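Long-range contact in design construct XXA_GVDQ (Synthetic construct, PDB 6NZ1), which is a computationally designed protein that assembles into a helical homotrimer, one of a set of closely related designs that adopt two structurally divergent folds: residues V61-E72 with L81-K92. Sequence-based numbering, arbitrary orientation.
Sequences VEILRAIIEALE and LEEMKKLLKDLK
Residues 61-72 and 81-92 run antiparallel, from Val61 beside Lys92 to Ile68 beside Leu81, with axes 10.8 Å apart at closest approach and 164° between their directions. The central piece is Leu88, a knob in the hole formed by Val61, Leu64, Arg65 and Ile68. Its CG lies anti to the backbone N (chi1 -172°), which carries the forked end into that hole. CD1 sits 4.0 Å from Val61 CG1 and meets the CD1 methyl of Leu64. CD2 rests against the backbone of Arg65, 3.8 Å from its CA. The side chains of Ile68 and Leu88 slide past each other in opposite directions. Ile68 CD1 touches Leu88 CD2 and lies 4.0 Å from Met84 CB.

At one end, Val61 divides its methyls. CG2 packs on Leu91 CD2 at 3.6 Å, and CG1 touches the extended aliphatic chain of Lys92. Toward the connecting loop, Leu71 CD1 meets Met84 CE at 4.0 Å. Leu81 fits between Leu71 and Glu72, with CD2 on Leu71 CB and CD1 on Glu72 CG.

A salt bridge edges this core. Lys85 passes slantwise across Ile68, with CG and CE near the CG2 methyl, and brings NZ to Glu72 OE1 at 2.9 Å. The ammonium comes from above the carboxylate plane, 45° out of it. Replacing Glu72 with an alanine would probably leave Lys85 without this carboxylate mate and take away the CG part of the cover over Leu81 CD1.

Several of the same residues also serve the trimer. Leu64 packs on its counterpart in the third subunit, and Leu71 on Leu71 of the second subunit. The arrangement is an antiparallel helical hairpin, in which the short helix 78-94 folds back on the long helix 29-73 within a designed trimeric helical bundle.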
loop_
_atom_site.group_PDB
_atom_site.type_symbol
_atom_site.label_atom_id
_atom_site.label_comp_id
_atom_site.label_asym_id
_atom_site.label_seq_id
_atom_site.Cartn_x
_atom_site.Cartn_y
_atom_site.Cartn_z
ATOM N N VAL B 61 5.500 10.989 7.327
ATOM C CA VAL B 61 6.499 11.066 8.385
ATOM C C VAL B 61 7.137 12.449 8.416
ATOM O O VAL B 61 7.442 12.993 9.485
ATOM C CB VAL B 61 7.542 9.951 8.180
ATOM C CG1 VAL B 61 8.784 10.212 8.955
ATOM C CG2 VAL B 61 6.986 8.635 8.597
ATOM N N GLU B 62 7.363 13.041 7.253
ATOM C CA GLU B 62 7.973 14.361 7.239
ATOM C C GLU B 62 7.051 15.380 7.876
ATOM O O GLU B 62 7.493 16.239 8.648
ATOM C CB GLU B 62 8.322 14.757 5.813
ATOM C CG GLU B 62 9.449 13.912 5.205
ATOM C CD GLU B 62 10.745 13.903 6.040
ATOM O OE1 GLU B 62 11.440 14.936 6.108
ATOM O OE2 GLU B 62 11.093 12.856 6.613
ATOM N N ILE B 63 5.764 15.289 7.579
ATOM C CA ILE B 63 4.806 16.192 8.190
ATOM C C ILE B 63 4.744 15.943 9.680
ATOM O O ILE B 63 4.611 16.873 10.481
ATOM C CB ILE B 63 3.428 16.019 7.539
ATOM C CG1 ILE B 63 3.472 16.429 6.082
ATOM C CG2 ILE B 63 2.365 16.816 8.270
ATOM C CD1 ILE B 63 2.318 15.811 5.277
ATOM N N LEU B 64 4.831 14.686 10.079
ATOM C CA LEU B 64 4.770 14.402 11.498
ATOM C C LEU B 64 5.981 14.971 12.213
ATOM O O LEU B 64 5.870 15.427 13.350
ATOM C CB LEU B 64 4.677 12.902 11.737
ATOM C CG LEU B 64 3.443 12.099 11.330
ATOM C CD1 LEU B 64 3.759 10.596 11.511
ATOM C CD2 LEU B 64 2.209 12.465 12.123
ATOM N N ARG B 65 7.149 14.940 11.573
ATOM C CA ARG B 65 8.329 15.536 12.185
ATOM C C ARG B 65 8.180 17.045 12.322
ATOM O O ARG B 65 8.576 17.619 13.340
ATOM C CB ARG B 65 9.573 15.211 11.362
ATOM C CG ARG B 65 10.871 15.862 11.871
ATOM C CD ARG B 65 11.218 15.333 13.241
ATOM N NE ARG B 65 12.320 16.003 13.924
ATOM C CZ ARG B 65 12.160 16.944 14.843
ATOM N NH1 ARG B 65 10.938 17.345 15.151
ATOM N NH2 ARG B 65 13.216 17.471 15.453
ATOM N N ALA B 66 7.643 17.703 11.294
ATOM C CA ALA B 66 7.450 19.146 11.346
ATOM C C ALA B 66 6.464 19.515 12.437
ATOM O O ALA B 66 6.619 20.543 13.104
ATOM C CB ALA B 66 6.962 19.668 9.995
ATOM N N ILE B 67 5.456 18.674 12.649
ATOM C CA ILE B 67 4.478 18.919 13.694
ATOM C C ILE B 67 5.129 18.854 15.066
ATOM O O ILE B 67 4.862 19.685 15.943
ATOM C CB ILE B 67 3.325 17.916 13.585
ATOM C CG1 ILE B 67 2.417 18.253 12.410
ATOM C CG2 ILE B 67 2.543 17.936 14.834
ATOM C CD1 ILE B 67 1.378 17.200 12.115
ATOM N N ILE B 68 5.971 17.856 15.285
ATOM C CA ILE B 68 6.689 17.788 16.550
ATOM C C ILE B 68 7.517 19.051 16.756
ATOM O O ILE B 68 7.587 19.587 17.868
ATOM C CB ILE B 68 7.550 16.514 16.602
ATOM C CG1 ILE B 68 6.627 15.285 16.645
ATOM C CG2 ILE B 68 8.476 16.567 17.807
ATOM C CD1 ILE B 68 7.305 13.945 16.422
ATOM N N GLU B 69 8.131 19.568 15.690
ATOM C CA GLU B 69 8.894 20.804 15.812
ATOM C C GLU B 69 7.993 21.975 16.174
ATOM O O GLU B 69 8.377 22.842 16.968
ATOM C CB GLU B 69 9.648 21.089 14.517
ATOM C CG GLU B 69 10.207 22.497 14.411
ATOM C CD GLU B 69 11.310 22.796 15.413
ATOM O OE1 GLU B 69 11.747 21.885 16.137
ATOM O OE2 GLU B 69 11.744 23.964 15.481
ATOM N N ALA B 70 6.799 22.034 15.591
ATOM C CA ALA B 70 5.883 23.112 15.933
ATOM C C ALA B 70 5.591 23.111 17.422
ATOM O O ALA B 70 5.682 24.145 18.091
ATOM C CB ALA B 70 4.592 22.979 15.132
ATOM N N LEU B 71 5.236 21.949 17.959
ATOM C CA LEU B 71 4.966 21.841 19.381
ATOM C C LEU B 71 6.186 22.204 20.199
ATOM O O LEU B 71 6.061 22.787 21.277
ATOM C CB LEU B 71 4.527 20.425 19.716
ATOM C CG LEU B 71 3.241 19.987 19.023
ATOM C CD1 LEU B 71 2.892 18.562 19.404
ATOM C CD2 LEU B 71 2.118 20.907 19.392
ATOM N N GLU B 72 7.377 21.838 19.727
ATOM C CA GLU B 72 8.578 22.204 20.468
ATOM C C GLU B 72 8.875 23.696 20.347
ATOM O O GLU B 72 9.343 24.314 21.311
ATOM C CB GLU B 72 9.780 21.380 19.997
ATOM C CG GLU B 72 11.045 21.577 20.842
ATOM C CD GLU B 72 12.146 20.584 20.535
ATOM O OE1 GLU B 72 12.003 19.784 19.585
ATOM O OE2 GLU B 72 13.158 20.599 21.259
ATOM N N LEU B 81 7.104 15.696 24.429
ATOM C CA LEU B 81 7.759 15.519 23.146
ATOM C C LEU B 81 8.514 14.207 23.082
ATOM O O LEU B 81 8.680 13.649 21.996
ATOM C CB LEU B 81 8.720 16.669 22.883
ATOM C CG LEU B 81 8.084 18.056 22.908
ATOM C CD1 LEU B 81 9.144 19.164 22.900
ATOM C CD2 LEU B 81 7.099 18.216 21.743
ATOM N N GLU B 82 8.978 13.700 24.225
ATOM C CA GLU B 82 9.835 12.520 24.226
ATOM C C GLU B 82 9.103 11.309 23.670
ATOM O O GLU B 82 9.625 10.595 22.809
ATOM C CB GLU B 82 10.343 12.242 25.643
ATOM N N GLU B 83 7.888 11.055 24.157
ATOM C CA GLU B 83 7.135 9.899 23.690
ATOM C C GLU B 83 6.880 9.971 22.185
ATOM O O GLU B 83 6.938 8.949 21.491
ATOM C CB GLU B 83 5.818 9.789 24.466
ATOM C CG GLU B 83 4.952 8.603 24.035
ATOM C CD GLU B 83 3.719 8.409 24.883
ATOM O OE1 GLU B 83 3.392 9.284 25.696
ATOM O OE2 GLU B 83 3.048 7.379 24.723
ATOM N N MET B 84 6.584 11.165 21.664
ATOM C CA MET B 84 6.349 11.318 20.233
ATOM C C MET B 84 7.625 11.106 19.430
ATOM O O MET B 84 7.588 10.565 18.322
ATOM C CB MET B 84 5.823 12.729 19.969
ATOM C CG MET B 84 4.395 13.005 20.430
ATOM S SD MET B 84 4.088 14.786 20.137
ATOM C CE MET B 84 3.123 15.182 21.578
ATOM N N LYS B 85 8.746 11.622 19.934
ATOM C CA LYS B 85 10.011 11.469 19.236
ATOM C C LYS B 85 10.428 10.010 19.197
ATOM O O LYS B 85 10.979 9.557 18.196
ATOM C CB LYS B 85 11.092 12.327 19.896
ATOM C CG LYS B 85 10.903 13.796 19.582
ATOM C CD LYS B 85 11.834 14.738 20.327
ATOM C CE LYS B 85 11.594 16.160 19.866
ATOM N NZ LYS B 85 12.583 17.117 20.437
ATOM N N LYS B 86 10.178 9.258 20.270
ATOM C CA LYS B 86 10.510 7.839 20.257
ATOM C C LYS B 86 9.671 7.092 19.228
ATOM O O LYS B 86 10.193 6.293 18.448
ATOM C CB LYS B 86 10.306 7.245 21.645
ATOM C CG LYS B 86 10.629 5.766 21.751
ATOM C CD LYS B 86 10.012 5.136 22.993
ATOM N N LEU B 87 8.363 7.338 19.214
ATOM C CA LEU B 87 7.499 6.651 18.267
ATOM C C LEU B 87 7.866 6.978 16.826
ATOM O O LEU B 87 7.790 6.113 15.951
ATOM C CB LEU B 87 6.047 7.014 18.541
ATOM C CG LEU B 87 5.422 6.460 19.822
ATOM C CD1 LEU B 87 3.986 7.007 19.968
ATOM C CD2 LEU B 87 5.423 4.941 19.865
ATOM N N LEU B 88 8.249 8.216 16.543
ATOM C CA LEU B 88 8.587 8.537 15.164
ATOM C C LEU B 88 9.924 7.941 14.775
ATOM O O LEU B 88 10.106 7.523 13.628
ATOM C CB LEU B 88 8.618 10.041 14.956
ATOM C CG LEU B 88 8.776 10.497 13.507
ATOM C CD1 LEU B 88 7.527 10.089 12.742
ATOM C CD2 LEU B 88 8.999 11.984 13.377
ATOM N N LYS B 89 10.886 7.950 15.703
ATOM C CA LYS B 89 12.156 7.281 15.468
ATOM C C LYS B 89 11.913 5.838 15.061
ATOM O O LYS B 89 12.428 5.372 14.044
ATOM C CB LYS B 89 13.035 7.361 16.723
ATOM C CG LYS B 89 14.400 6.685 16.629
ATOM C CD LYS B 89 15.005 6.486 18.019
ATOM C CE LYS B 89 16.409 5.911 17.968
ATOM N NZ LYS B 89 17.386 6.810 17.287
ATOM N N ASP B 90 11.108 5.123 15.847
ATOM C CA ASP B 90 10.836 3.724 15.562
ATOM C C ASP B 90 10.178 3.565 14.199
ATOM O O ASP B 90 10.556 2.698 13.406
ATOM C CB ASP B 90 9.949 3.141 16.661
ATOM C CG ASP B 90 10.676 2.976 18.001
ATOM O OD1 ASP B 90 11.877 3.309 18.117
ATOM O OD2 ASP B 90 10.020 2.508 18.958
ATOM N N LEU B 91 9.187 4.399 13.905
ATOM C CA LEU B 91 8.532 4.321 12.608
ATOM C C LEU B 91 9.508 4.580 11.473
ATOM O O LEU B 91 9.479 3.894 10.448
ATOM C CB LEU B 91 7.390 5.320 12.551
ATOM C CG LEU B 91 6.741 5.515 11.193
ATOM C CD1 LEU B 91 6.165 4.227 10.727
ATOM C CD2 LEU B 91 5.689 6.582 11.311
ATOM N N LYS B 92 10.362 5.587 11.624
ATOM C CA LYS B 92 11.366 5.854 10.609
ATOM C C LYS B 92 12.288 4.656 10.396
ATOM O O LYS B 92 12.783 4.441 9.284
ATOM C CB LYS B 92 12.160 7.084 11.012
ATOM C CG LYS B 92 11.502 8.413 10.691
ATOM C CD LYS B 92 12.558 9.495 10.835
ATOM C CE LYS B 92 12.135 10.813 10.282
ATOM N NZ LYS B 92 13.274 11.802 10.394
#